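Local coordinates for protein N-acetyltransferase (Staphylococcus aureus subsp. aureus, PDB 4LUA) that probably transfers an acetyl group from acetyl-coenzyme A to an amine, as a member of the GNAT family of N-acetyltransferases, at residues Glu17-Phe29 / Lys87-Asn99. Numbering follows the deposited sequence. Where two conformers were deposited one is given.
Sequences EYKRLVSTVNEEF and KYNFVTNNDKSIN. With GOL (glycerol), chain B.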
loop_
_atom_site.group_PDB
_atom_site.type_symbol
_atom_site.label_atom_id
_atom_site.label_comp_id
_atom_site.label_asym_id
_atom_site.label_seq_id
_atom_site.Cartn_x
_atom_site.Cartn_y
_atom_site.Cartn_z
ATOM N N GLU A 17 -9.231 14.403 3.649
ATOM C CA GLU A 17 -8.476 13.747 4.702
ATOM C C GLU A 17 -7.356 12.903 4.089
ATOM O O GLU A 17 -6.208 12.851 4.629
ATOM C CB GLU A 17 -9.434 12.911 5.570
ATOM C CG GLU A 17 -10.430 13.754 6.430
ATOM C CD GLU A 17 -11.588 14.431 5.663
ATOM O OE1 GLU A 17 -12.022 13.943 4.580
ATOM O OE2 GLU A 17 -12.096 15.464 6.178
ATOM N N TYR A 18 -7.666 12.273 2.955
ATOM C CA TYR A 18 -6.684 11.380 2.352
ATOM C C TYR A 18 -5.538 12.283 1.955
ATOM O O TYR A 18 -4.337 11.987 2.189
ATOM C CB TYR A 18 -7.300 10.662 1.159
ATOM C CG TYR A 18 -6.365 9.650 0.517
ATOM C CD1 TYR A 18 -6.418 8.325 0.874
ATOM C CD2 TYR A 18 -5.465 10.058 -0.467
ATOM C CE1 TYR A 18 -5.554 7.418 0.281
ATOM C CE2 TYR A 18 -4.618 9.171 -1.076
ATOM C CZ TYR A 18 -4.671 7.840 -0.694
ATOM O OH TYR A 18 -3.788 6.915 -1.268
ATOM N N LYS A 19 -5.895 13.431 1.387
ATOM C CA LYS A 19 -4.845 14.215 0.784
ATOM C C LYS A 19 -3.997 14.788 1.916
ATOM O O LYS A 19 -2.751 14.869 1.786
ATOM C CB LYS A 19 -5.462 15.340 -0.077
ATOM C CG LYS A 19 -4.433 16.231 -0.749
ATOM C CD LYS A 19 -5.121 17.237 -1.698
ATOM C CE LYS A 19 -4.174 18.357 -1.973
ATOM N NZ LYS A 19 -4.779 19.398 -2.853
ATOM N N ARG A 20 -4.633 15.047 3.070
ATOM C CA ARG A 20 -3.859 15.592 4.175
ATOM C C ARG A 20 -2.896 14.521 4.678
ATOM O O ARG A 20 -1.732 14.827 5.009
ATOM C CB ARG A 20 -4.787 16.026 5.297
ATOM C CG ARG A 20 -4.118 16.573 6.552
ATOM C CD ARG A 20 -5.206 16.937 7.576
ATOM N NE ARG A 20 -6.320 17.668 6.943
ATOM C CZ ARG A 20 -7.601 17.270 6.939
ATOM N NH1 ARG A 20 -7.960 16.140 7.557
ATOM N NH2 ARG A 20 -8.531 18.005 6.318
ATOM N N LEU A 21 -3.363 13.277 4.722
ATOM C CA LEU A 21 -2.461 12.253 5.275
ATOM C C LEU A 21 -1.262 12.038 4.361
ATOM O O LEU A 21 -0.067 11.993 4.801
ATOM C CB LEU A 21 -3.196 10.913 5.393
ATOM C CG LEU A 21 -2.318 9.696 5.726
ATOM C CD1 LEU A 21 -1.926 9.764 7.212
ATOM C CD2 LEU A 21 -3.118 8.404 5.388
ATOM N N VAL A 22 -1.554 11.824 3.077
ATOM C CA VAL A 22 -0.461 11.439 2.185
ATOM C C VAL A 22 0.539 12.566 1.978
ATOM O O VAL A 22 1.752 12.287 1.843
ATOM C CB VAL A 22 -0.905 10.809 0.838
ATOM C CG1 VAL A 22 -1.841 9.544 1.094
ATOM C CG2 VAL A 22 -1.588 11.852 -0.044
ATOM N N SER A 23 0.079 13.813 1.987
ATOM C CA SER A 23 1.026 14.907 1.870
ATOM C C SER A 23 1.816 15.075 3.169
ATOM O O SER A 23 2.966 15.499 3.124
ATOM C CB SER A 23 0.343 16.206 1.447
ATOM O OG SER A 23 -0.659 16.578 2.369
ATOM N N THR A 24 1.238 14.698 4.315
ATOM C CA THR A 24 1.947 14.916 5.581
ATOM C C THR A 24 2.961 13.788 5.851
ATOM O O THR A 24 4.117 13.998 6.231
ATOM C CB THR A 24 0.967 15.045 6.749
ATOM O OG1 THR A 24 0.163 16.222 6.548
ATOM C CG2 THR A 24 1.735 15.201 8.043
ATOM N N VAL A 25 2.523 12.572 5.595
ATOM C CA VAL A 25 3.409 11.417 5.730
ATOM C C VAL A 25 4.570 11.443 4.680
ATOM O O VAL A 25 5.755 11.212 5.017
ATOM C CB VAL A 25 2.567 10.175 5.651
ATOM C CG1 VAL A 25 3.458 8.918 5.598
ATOM C CG2 VAL A 25 1.681 10.184 6.872
ATOM N N ASN A 26 4.209 11.705 3.433
ATOM C CA ASN A 26 5.115 11.936 2.318
ATOM C C ASN A 26 5.797 10.631 1.841
ATOM O O ASN A 26 5.769 10.298 0.648
ATOM C CB ASN A 26 6.168 12.984 2.686
ATOM C CG ASN A 26 6.942 13.457 1.487
ATOM O OD1 ASN A 26 6.475 14.337 0.760
ATOM N ND2 ASN A 26 8.129 12.863 1.257
ATOM N N GLU A 27 6.384 9.901 2.778
ATOM C CA GLU A 27 7.120 8.675 2.466
ATOM C C GLU A 27 6.150 7.483 2.360
ATOM O O GLU A 27 5.403 7.142 3.310
ATOM C CB GLU A 27 8.127 8.394 3.585
ATOM C CG GLU A 27 8.957 7.147 3.405
ATOM C CD GLU A 27 9.935 6.880 4.564
ATOM O OE1 GLU A 27 10.240 7.826 5.331
ATOM O OE2 GLU A 27 10.371 5.716 4.665
ATOM N N GLU A 28 6.174 6.825 1.211
ATOM C CA GLU A 28 5.389 5.590 1.026
ATOM C C GLU A 28 6.167 4.420 1.635
ATOM O O GLU A 28 7.385 4.346 1.488
ATOM C CB GLU A 28 5.186 5.364 -0.481
ATOM C CG GLU A 28 3.944 4.567 -0.884
ATOM C CD GLU A 28 4.173 3.073 -0.961
ATOM O OE1 GLU A 28 5.288 2.615 -0.776
ATOM O OE2 GLU A 28 3.162 2.358 -1.222
ATOM N N PHE A 29 5.447 3.529 2.344
ATOM C CA PHE A 29 6.130 2.510 3.176
ATOM C C PHE A 29 7.099 1.586 2.418
ATOM O O PHE A 29 8.078 1.130 3.032
ATOM C CB PHE A 29 4.992 1.663 3.808
ATOM C CG PHE A 29 5.487 0.613 4.785
ATOM C CD1 PHE A 29 5.703 0.957 6.103
ATOM C CD2 PHE A 29 5.682 -0.690 4.354
ATOM C CE1 PHE A 29 6.137 -0.055 7.043
ATOM C CE2 PHE A 29 6.134 -1.667 5.272
ATOM C CZ PHE A 29 6.337 -1.329 6.578
ATOM N N LYS A 87 -0.763 -0.915 -3.208
ATOM C CA LYS A 87 -0.172 0.363 -3.630
ATOM C C LYS A 87 -0.522 1.444 -2.624
ATOM O O LYS A 87 -1.455 1.301 -1.802
ATOM C CB LYS A 87 -0.758 0.782 -5.037
ATOM C CG LYS A 87 -0.162 -0.123 -6.099
ATOM C CD LYS A 87 -0.534 0.319 -7.489
ATOM C CE LYS A 87 0.594 1.057 -8.175
ATOM N NZ LYS A 87 0.077 1.795 -9.368
ATOM N N TYR A 88 0.174 2.573 -2.754
ATOM C CA TYR A 88 -0.207 3.813 -2.030
ATOM C C TYR A 88 -0.351 3.553 -0.534
ATOM O O TYR A 88 -1.350 3.938 0.093
ATOM C CB TYR A 88 -1.502 4.411 -2.609
ATOM C CG TYR A 88 -1.400 4.568 -4.121
ATOM C CD1 TYR A 88 -0.322 5.218 -4.701
ATOM C CD2 TYR A 88 -2.371 4.020 -4.944
ATOM C CE1 TYR A 88 -0.229 5.339 -6.098
ATOM C CE2 TYR A 88 -2.277 4.131 -6.325
ATOM C CZ TYR A 88 -1.195 4.774 -6.875
ATOM O OH TYR A 88 -1.104 4.898 -8.261
ATOM N N ASN A 89 0.679 2.955 0.045
ATOM C CA ASN A 89 0.649 2.588 1.483
ATOM C C ASN A 89 1.410 3.659 2.231
ATOM O O ASN A 89 2.655 3.725 2.178
ATOM C CB ASN A 89 1.304 1.211 1.600
ATOM C CG ASN A 89 1.330 0.619 3.044
ATOM O OD1 ASN A 89 2.184 -0.221 3.329
ATOM N ND2 ASN A 89 0.460 1.090 3.956
ATOM N N PHE A 90 0.667 4.564 2.885
ATOM C CA PHE A 90 1.288 5.624 3.696
ATOM C C PHE A 90 0.851 5.432 5.121
ATOM O O PHE A 90 -0.357 5.337 5.395
ATOM C CB PHE A 90 0.796 7.013 3.189
ATOM C CG PHE A 90 1.255 7.325 1.791
ATOM C CD1 PHE A 90 2.434 8.003 1.552
ATOM C CD2 PHE A 90 0.463 6.938 0.714
ATOM C CE1 PHE A 90 2.874 8.290 0.233
ATOM C CE2 PHE A 90 0.882 7.220 -0.602
ATOM C CZ PHE A 90 2.069 7.897 -0.844
ATOM N N VAL A 91 1.822 5.358 6.039
ATOM C CA VAL A 91 1.506 5.020 7.431
ATOM C C VAL A 91 2.183 6.053 8.326
ATOM O O VAL A 91 3.393 6.249 8.202
ATOM C CB VAL A 91 2.135 3.672 7.793
ATOM C CG1 VAL A 91 1.698 3.273 9.205
ATOM C CG2 VAL A 91 1.828 2.635 6.752
ATOM N N THR A 92 1.428 6.731 9.206
ATOM C CA THR A 92 2.030 7.690 10.132
ATOM C C THR A 92 3.157 7.004 10.906
ATOM O O THR A 92 2.974 5.917 11.425
ATOM C CB THR A 92 0.967 8.276 11.064
ATOM O OG1 THR A 92 0.017 8.984 10.253
ATOM C CG2 THR A 92 1.642 9.296 12.027
ATOM N N ASN A 93 4.324 7.668 10.941
ATOM C CA ASN A 93 5.522 7.162 11.648
ATOM C C ASN A 93 6.019 5.801 11.133
ATOM O O ASN A 93 6.807 5.145 11.835
ATOM C CB ASN A 93 5.252 7.003 13.158
ATOM C CG ASN A 93 4.819 8.302 13.851
ATOM O OD1 ASN A 93 5.288 9.375 13.503
ATOM N ND2 ASN A 93 3.923 8.191 14.853
ATOM N N ASN A 94 5.597 5.362 9.942
ATOM C CA ASN A 94 5.900 3.992 9.462
ATOM C C ASN A 94 5.648 2.930 10.510
ATOM O O ASN A 94 6.408 1.924 10.654
ATOM C CB ASN A 94 7.348 3.847 8.978
ATOM C CG ASN A 94 7.517 4.182 7.496
ATOM O OD1 ASN A 94 6.551 4.195 6.730
ATOM N ND2 ASN A 94 8.766 4.348 7.072
ATOM N N ASP A 95 4.597 3.142 11.304
ATOM C CA ASP A 95 4.317 2.265 12.402
ATOM C C ASP A 95 3.946 0.871 11.921
ATOM O O ASP A 95 2.916 0.655 11.234
ATOM C CB ASP A 95 3.169 2.877 13.232
ATOM C CG ASP A 95 2.899 2.116 14.525
ATOM O OD1 ASP A 95 2.659 0.895 14.506
ATOM O OD2 ASP A 95 2.876 2.733 15.619
ATOM N N LYS A 96 4.799 -0.087 12.285
ATOM C CA LYS A 96 4.586 -1.442 11.771
ATOM C C LYS A 96 3.498 -2.208 12.475
ATOM O O LYS A 96 2.990 -3.172 11.905
ATOM C CB LYS A 96 5.889 -2.216 11.845
ATOM C CG LYS A 96 6.871 -1.728 10.819
ATOM C CD LYS A 96 8.187 -2.483 11.005
ATOM C CE LYS A 96 9.294 -1.511 10.947
ATOM N NZ LYS A 96 10.601 -2.189 10.815
ATOM N N SER A 97 3.174 -1.844 13.718
ATOM C CA SER A 97 2.032 -2.478 14.382
ATOM C C SER A 97 0.746 -2.129 13.630
ATOM O O SER A 97 -0.090 -3.010 13.267
ATOM C CB SER A 97 1.924 -2.007 15.825
ATOM O OG SER A 97 1.049 -2.888 16.506
ATOM N N ILE A 98 0.604 -0.835 13.353
ATOM C CA ILE A 98 -0.544 -0.355 12.590
ATOM C C ILE A 98 -0.542 -0.965 11.176
ATOM O O ILE A 98 -1.566 -1.482 10.681
ATOM C CB ILE A 98 -0.519 1.216 12.425
ATOM C CG1 ILE A 98 -0.554 1.923 13.773
ATOM C CG2 ILE A 98 -1.696 1.721 11.531
ATOM C CD1 ILE A 98 -1.727 1.630 14.478
ATOM N N ASN A 99 0.610 -0.915 10.495
ATOM C CA ASN A 99 0.606 -1.406 9.134
ATOM C C ASN A 99 0.392 -2.910 9.085
ATOM O O ASN A 99 -0.189 -3.404 8.110
ATOM C CB ASN A 99 1.905 -1.009 8.358
ATOM C CG ASN A 99 1.645 -0.815 6.867
ATOM O OD1 ASN A 99 0.543 -0.370 6.495
ATOM N ND2 ASN A 99 2.637 -1.140 6.030
HETATM C C1 GOL B . 10.238 -0.279 7.908
HETATM O O1 GOL B . 11.282 -0.431 8.912
HETATM C C2 GOL B . 10.636 0.781 6.865
HETATM O O2 GOL B . 11.888 0.426 6.258
HETATM C C3 GOL B . 9.487 0.975 5.820
HETATM O O3 GOL B . 9.853 2.042 4.957
HETATM O O HOH W 1 -4.043 4.414 -0.287
HETATM O O HOH W 2 4.516 5.168 5.033
#
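The Phe90 ring lies between Val22 CB, centred over one face 4.1 Å from the ring centroid, and Glu28 CG, over the opposite face toward the rim; Asn26 O lies in the ring plane, at the edge. Phe29 has Asn99 ND2 over the middle of one face, 3.4 Å above the ring plane, and C3 of a glycerol, probably from the crystallisation liquor, over the other, toward the rim, while Asn94 OD1 and Lys96 CG meet its edge. The Asn99 amide is fixed by a reciprocal pair of hydrogen bonds with Asn89, ND2 of each donating to OD1 of the other. With its CG anti to the backbone N (chi1 -176°), Phe29 runs alongside Asn89, and its own N gives a nearly straight 2.8 Å bond to Asn89 O. Glu28 bends at chi2 (-90°), bringing OE2 back to accept from Asn89 N at 2.9 Å; its OE1 is hydrogen-bonded to Thr30 OG1. Glu27 OE2 takes a bond from Asn94 ND2 at 3.2 Å, arriving from above the carboxylate plane. Water 2 joins Glu27 O, Val91 N and Asn94 OD1, and water 1 bridges Tyr18 OH to Tyr88 O. The axes of helix segment 17-25 and strand segment 87-91 lie at 74° to each other, and the chain after the helix runs beside the C-terminal end of the strand, where Phe29 packs against helix 127-135 and the start of helix 96-112 within the GNAT fold.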